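Side-chain contacts in UDP-galactopyranose mutase (PDB 3HDQ), which probably interconverts UDP-galactopyranose and UDP-galactofuranose, using a bound FAD as cofactor: residues Asp206-Tyr209 with Phe210-Thr213; Ala216-Leu219 with His220-Arg224. All coordinates share one frame; numbering follows the deposited sequence.

Contacts 1 and 2 follow one another along the same run of chain, their centres about 20 Å apart, with no side chain reaching from one to the other. Contact 1 (206-213) lies in the loop between helix 159-184 and strand 214-218; contact 2 (216-224) takes in the end of that strand, a tight turn and the start of helix 222-229. Strand 214-218 is the middle one of a small antiparallel sheet, between 88-89 and 104-106. The chain thus runs from the substrate, which Tyr209 and Phe210 meet directly, through this sheet to Tyr222, which lies beside residues of the FAD site and whose side chain is about 6 Å from the bound FAD.

Contact 1. Residues Asp206-Tyr209 with Phe210-Thr213; sequences DNRY and FADT. With GDU (galactose-uridine-5'-diphosphate), chain K.
Tyr209 brings the edge of its ring to the face of Phe210 in a T-shaped pair, the planes at 83° and the centroids 5.3 Å apart. The touch is made by Tyr209 CD2, 3.7 Å from Phe210 CE2. With CG anti to the backbone N (chi1 -156°), the tyrosine reaches toward the substrate, and its OH donates a very short hydrogen bond of 2.5 Å to O1A of the UDP-galactose diphosphate, an oxygen near the plane of the Tyr209 ring. Phe210 turns its outer edge to the galactose, where its CZ comes 3.1 Å from O4' and 3.2 Å from O3'. His88 stacks on the Phe210 ring, and its ND1 is hydrogen-bonded to Asp212 OD1.

On the side away from the ligand, Phe210 O and Ala211 CA lie over one face of the Arg208 guanidinium, toward its rim. Arg208 NH1 forms a salt bridge of 2.6 Å to the syn side of Asp206 OD2, nearly in the guanidinium plane. An Asx turn is also indicated, from Arg208 N to Asp206 OD1, although the place of OD1 is less sure. These neighbouring aromatics, one bonded to the diphosphate and one against the sugar, form part of the UDP-galactopyranose pocket of this mutase.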
loop_
_atom_site.group_PDB
_atom_site.type_symbol
_atom_site.label_atom_id
_atom_site.label_comp_id
_atom_site.label_asym_id
_atom_site.label_seq_id
_atom_site.Cartn_x
_atom_site.Cartn_y
_atom_site.Cartn_z
ATOM N N ASP A 206 6.345 -34.594 -16.121
ATOM C CA ASP A 206 5.765 -33.370 -15.589
ATOM C C ASP A 206 6.872 -32.498 -15.003
ATOM O O ASP A 206 7.653 -32.947 -14.153
ATOM C CB ASP A 206 4.729 -33.716 -14.517
ATOM C CG ASP A 206 3.846 -32.529 -14.133
ATOM O OD1 ASP A 206 4.247 -31.365 -14.354
ATOM O OD2 ASP A 206 2.741 -32.765 -13.603
ATOM N N ASN A 207 6.954 -31.255 -15.458
ATOM C CA ASN A 207 7.978 -30.372 -14.939
ATOM C C ASN A 207 7.429 -29.259 -14.050
ATOM O O ASN A 207 8.184 -28.380 -13.639
ATOM C CB ASN A 207 8.838 -29.789 -16.072
ATOM C CG ASN A 207 8.057 -28.833 -16.964
ATOM O OD1 ASN A 207 6.825 -28.819 -16.944
ATOM N ND2 ASN A 207 8.775 -28.038 -17.762
ATOM N N ARG A 208 6.126 -29.283 -13.763
ATOM C CA ARG A 208 5.568 -28.329 -12.799
ATOM C C ARG A 208 6.087 -28.630 -11.403
ATOM O O ARG A 208 6.307 -29.786 -11.033
ATOM C CB ARG A 208 4.047 -28.384 -12.742
ATOM C CG ARG A 208 3.344 -28.080 -14.035
ATOM C CD ARG A 208 2.428 -29.237 -14.300
ATOM N NE ARG A 208 1.059 -28.975 -13.923
ATOM C CZ ARG A 208 0.215 -29.920 -13.547
ATOM N NH1 ARG A 208 0.625 -31.176 -13.470
ATOM N NH2 ARG A 208 -1.031 -29.603 -13.236
ATOM N N TYR A 209 6.260 -27.582 -10.615
ATOM C CA TYR A 209 6.705 -27.774 -9.261
ATOM C C TYR A 209 5.565 -28.330 -8.427
ATOM O O TYR A 209 5.796 -29.055 -7.461
ATOM C CB TYR A 209 7.236 -26.470 -8.701
ATOM C CG TYR A 209 8.208 -26.672 -7.585
ATOM C CD1 TYR A 209 9.445 -27.257 -7.814
ATOM C CD2 TYR A 209 7.890 -26.279 -6.287
ATOM C CE1 TYR A 209 10.339 -27.437 -6.782
ATOM C CE2 TYR A 209 8.766 -26.459 -5.262
ATOM C CZ TYR A 209 9.988 -27.036 -5.504
ATOM O OH TYR A 209 10.857 -27.204 -4.456
ATOM N N PHE A 210 4.333 -27.999 -8.815
ATOM C CA PHE A 210 3.144 -28.513 -8.143
ATOM C C PHE A 210 2.239 -29.188 -9.142
ATOM O O PHE A 210 2.135 -28.747 -10.291
ATOM C CB PHE A 210 2.341 -27.382 -7.484
ATOM C CG PHE A 210 3.177 -26.427 -6.692
ATOM C CD1 PHE A 210 3.397 -25.135 -7.147
ATOM C CD2 PHE A 210 3.755 -26.820 -5.501
ATOM C CE1 PHE A 210 4.181 -24.248 -6.426
ATOM C CE2 PHE A 210 4.543 -25.935 -4.769
ATOM C CZ PHE A 210 4.753 -24.643 -5.232
ATOM N N ALA A 211 1.541 -30.225 -8.692
ATOM C CA ALA A 211 0.562 -30.911 -9.534
ATOM C C ALA A 211 -0.859 -30.643 -9.069
ATOM O O ALA A 211 -1.791 -31.302 -9.522
ATOM C CB ALA A 211 0.831 -32.416 -9.554
ATOM N N ASP A 212 -1.022 -29.679 -8.173
ATOM C CA ASP A 212 -2.337 -29.356 -7.621
ATOM C C ASP A 212 -3.340 -28.975 -8.717
ATOM O O ASP A 212 -2.954 -28.486 -9.784
ATOM C CB ASP A 212 -2.250 -28.177 -6.640
ATOM C CG ASP A 212 -1.179 -28.349 -5.563
ATOM O OD1 ASP A 212 -1.243 -27.609 -4.553
ATOM O OD2 ASP A 212 -0.272 -29.190 -5.706
ATOM N N THR A 213 -4.624 -29.163 -8.414
ATOM C CA THR A 213 -5.735 -28.812 -9.302
ATOM C C THR A 213 -5.885 -27.303 -9.608
ATOM O O THR A 213 -6.118 -26.915 -10.760
ATOM C CB THR A 213 -7.067 -29.325 -8.704
ATOM O OG1 THR A 213 -6.925 -30.708 -8.361
ATOM C CG2 THR A 213 -8.227 -29.165 -9.695
HETATM N N1 GDU K . 14.739 -29.344 -1.459
HETATM C C2 GDU K . 15.851 -29.543 -1.996
HETATM N N3 GDU K . 16.403 -29.279 -3.102
HETATM C C4 GDU K . 15.607 -28.590 -3.937
HETATM C C5 GDU K . 14.240 -28.255 -3.471
HETATM C C6 GDU K . 13.863 -28.644 -2.237
HETATM O O2 GDU K . 16.733 -30.243 -1.130
HETATM O O4 GDU K . 16.006 -28.225 -5.040
HETATM C C1D GDU K . 14.395 -29.753 -0.127
HETATM C C2D GDU K . 14.859 -28.869 1.055
HETATM O O2D GDU K . 15.018 -29.608 2.260
HETATM C C3D GDU K . 13.713 -27.882 1.131
HETATM C C4D GDU K . 12.549 -28.865 1.022
HETATM O O4D GDU K . 12.977 -29.868 0.095
HETATM O O3D GDU K . 13.737 -27.155 2.356
HETATM C C5D GDU K . 11.170 -28.259 0.812
HETATM O O5D GDU K . 11.268 -27.606 -0.467
HETATM P PA GDU K . 10.435 -26.291 -0.823
HETATM O O1A GDU K . 10.524 -26.079 -2.295
HETATM O O2A GDU K . 9.031 -26.531 -0.453
HETATM O O3A GDU K . 11.084 -25.018 -0.129
HETATM P PB GDU K . 10.247 -23.728 0.245
HETATM O O1B GDU K . 11.287 -22.883 0.880
HETATM O O2B GDU K . 9.157 -23.897 1.237
HETATM O O3B GDU K . 9.717 -22.910 -1.031
HETATM C "C1'" GDU K . 8.701 -21.905 -1.211
HETATM C "C2'" GDU K . 7.334 -22.599 -1.390
HETATM C "C3'" GDU K . 7.556 -23.703 -2.450
HETATM C "C4'" GDU K . 7.821 -23.000 -3.816
HETATM C "C5'" GDU K . 8.980 -21.981 -3.632
HETATM C "C6'" GDU K . 9.152 -21.012 -4.836
HETATM O "O2'" GDU K . 6.819 -23.090 -0.138
HETATM O "O3'" GDU K . 6.397 -24.566 -2.480
HETATM O "O4'" GDU K . 6.601 -22.346 -4.224
HETATM O "O5'" GDU K . 9.032 -21.178 -2.420
HETATM O "O6'" GDU K . 10.211 -21.420 -5.734
#

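Contact 2. Residues Ala216-Leu219 with His220-Arg224; sequences AMPL and HGYTR
Pro218 lies over one face of the Tyr222 ring, its CG 4.1 Å from the ring centroid and 24° off the normal, a CH-pi contact displaced toward the rim. Met217 comes to the same ring at a slant, folding back on itself to bring CE to 3.5 Å from Tyr222 CE1. The Tyr222 hydroxyl, which also touches the end of Met217, is hydrogen-bonded to His85 O, which helps fix the ring's place beside the FAD site.

Leu219 and His220 extend in the same direction alongside each other, with Leu219 CG over one face of the imidazole, toward its rim and 4.0 Å from its centroid. With an alanine here instead of His220, Leu219 is likely to lose the imidazole face it packs on, and the packing against Asp74 of the second subunit would probably be weakened.

Leu219 and His220 are the two corner residues of a type I beta turn from Pro218 to Gly221, closed by Gly221 N to Pro218 O at 2.8 Å. Gly221, with a positive phi of 94°, is also the N-cap residue of helix 222-229. The turn thus joins the central strand, 214-218, of the small antiparallel sheet to that helix, whose Tyr222 lies beside His85 and Met373 of the FAD site.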
loop_
_atom_site.group_PDB
_atom_site.type_symbol
_atom_site.label_atom_id
_atom_site.label_comp_id
_atom_site.label_asym_id
_atom_site.label_seq_id
_atom_site.Cartn_x
_atom_site.Cartn_y
_atom_site.Cartn_z
ATOM N N ALA A 216 -2.902 -20.642 -9.626
ATOM C CA ALA A 216 -3.192 -19.309 -10.143
ATOM C C ALA A 216 -2.772 -18.211 -9.165
ATOM O O ALA A 216 -2.777 -18.404 -7.957
ATOM C CB ALA A 216 -4.680 -19.186 -10.491
ATOM N N MET A 217 -2.400 -17.059 -9.704
ATOM C CA MET A 217 -1.928 -15.951 -8.899
ATOM C C MET A 217 -3.002 -14.864 -8.812
ATOM O O MET A 217 -3.727 -14.627 -9.775
ATOM C CB MET A 217 -0.629 -15.379 -9.492
ATOM C CG MET A 217 0.579 -16.304 -9.380
ATOM S SD MET A 217 1.155 -16.573 -7.685
ATOM C CE MET A 217 1.476 -14.889 -7.161
ATOM N N PRO A 218 -3.132 -14.228 -7.637
ATOM C CA PRO A 218 -4.078 -13.117 -7.526
ATOM C C PRO A 218 -3.796 -12.083 -8.622
ATOM O O PRO A 218 -2.674 -11.562 -8.718
ATOM C CB PRO A 218 -3.789 -12.553 -6.135
ATOM C CG PRO A 218 -3.308 -13.732 -5.355
ATOM C CD PRO A 218 -2.530 -14.584 -6.340
ATOM N N LEU A 219 -4.805 -11.811 -9.446
ATOM C CA LEU A 219 -4.617 -11.006 -10.653
ATOM C C LEU A 219 -3.876 -9.680 -10.407
ATOM O O LEU A 219 -2.996 -9.301 -11.186
ATOM C CB LEU A 219 -5.943 -10.773 -11.377
ATOM C CG LEU A 219 -5.851 -10.017 -12.713
ATOM C CD1 LEU A 219 -5.024 -10.799 -13.716
ATOM C CD2 LEU A 219 -7.232 -9.751 -13.287
ATOM N N HIS A 220 -4.200 -8.988 -9.321
ATOM C CA HIS A 220 -3.491 -7.747 -9.017
ATOM C C HIS A 220 -2.612 -7.843 -7.780
ATOM O O HIS A 220 -2.283 -6.831 -7.152
ATOM C CB HIS A 220 -4.478 -6.593 -8.910
ATOM C CG HIS A 220 -5.406 -6.503 -10.081
ATOM N ND1 HIS A 220 -4.967 -6.248 -11.362
ATOM C CD2 HIS A 220 -6.751 -6.646 -10.166
ATOM C CE1 HIS A 220 -5.999 -6.240 -12.187
ATOM N NE2 HIS A 220 -7.091 -6.469 -11.481
ATOM N N GLY A 221 -2.233 -9.072 -7.438
ATOM C CA GLY A 221 -1.338 -9.316 -6.329
ATOM C C GLY A 221 -2.048 -9.605 -5.018
ATOM O O GLY A 221 -3.250 -9.384 -4.879
ATOM N N TYR A 222 -1.290 -10.107 -4.053
ATOM C CA TYR A 222 -1.813 -10.463 -2.742
ATOM C C TYR A 222 -2.350 -9.271 -1.957
ATOM O O TYR A 222 -3.402 -9.349 -1.336
ATOM C CB TYR A 222 -0.709 -11.148 -1.920
ATOM C CG TYR A 222 -0.311 -12.496 -2.478
ATOM C CD1 TYR A 222 0.818 -12.638 -3.274
ATOM C CD2 TYR A 222 -1.085 -13.619 -2.228
ATOM C CE1 TYR A 222 1.169 -13.871 -3.789
ATOM C CE2 TYR A 222 -0.748 -14.850 -2.739
ATOM C CZ TYR A 222 0.378 -14.976 -3.522
ATOM O OH TYR A 222 0.708 -16.213 -4.030
ATOM N N THR A 223 -1.621 -8.168 -1.983
ATOM C CA THR A 223 -1.973 -7.031 -1.144
ATOM C C THR A 223 -3.374 -6.509 -1.453
ATOM O O THR A 223 -4.183 -6.293 -0.536
ATOM C CB THR A 223 -0.905 -5.927 -1.222
ATOM O OG1 THR A 223 0.303 -6.434 -0.656
ATOM C CG2 THR A 223 -1.337 -4.677 -0.454
ATOM N N ARG A 224 -3.660 -6.331 -2.738
ATOM C CA ARG A 224 -5.008 -6.001 -3.183
ATOM C C ARG A 224 -6.049 -6.987 -2.634
ATOM O O ARG A 224 -7.105 -6.578 -2.165
ATOM C CB ARG A 224 -5.061 -5.941 -4.713
ATOM C CG ARG A 224 -4.283 -4.757 -5.278
ATOM C CD ARG A 224 -5.094 -3.482 -5.165
ATOM N NE ARG A 224 -6.344 -3.643 -5.905
ATOM C CZ ARG A 224 -6.455 -3.478 -7.222
ATOM N NH1 ARG A 224 -5.393 -3.129 -7.945
ATOM N NH2 ARG A 224 -7.629 -3.658 -7.816
#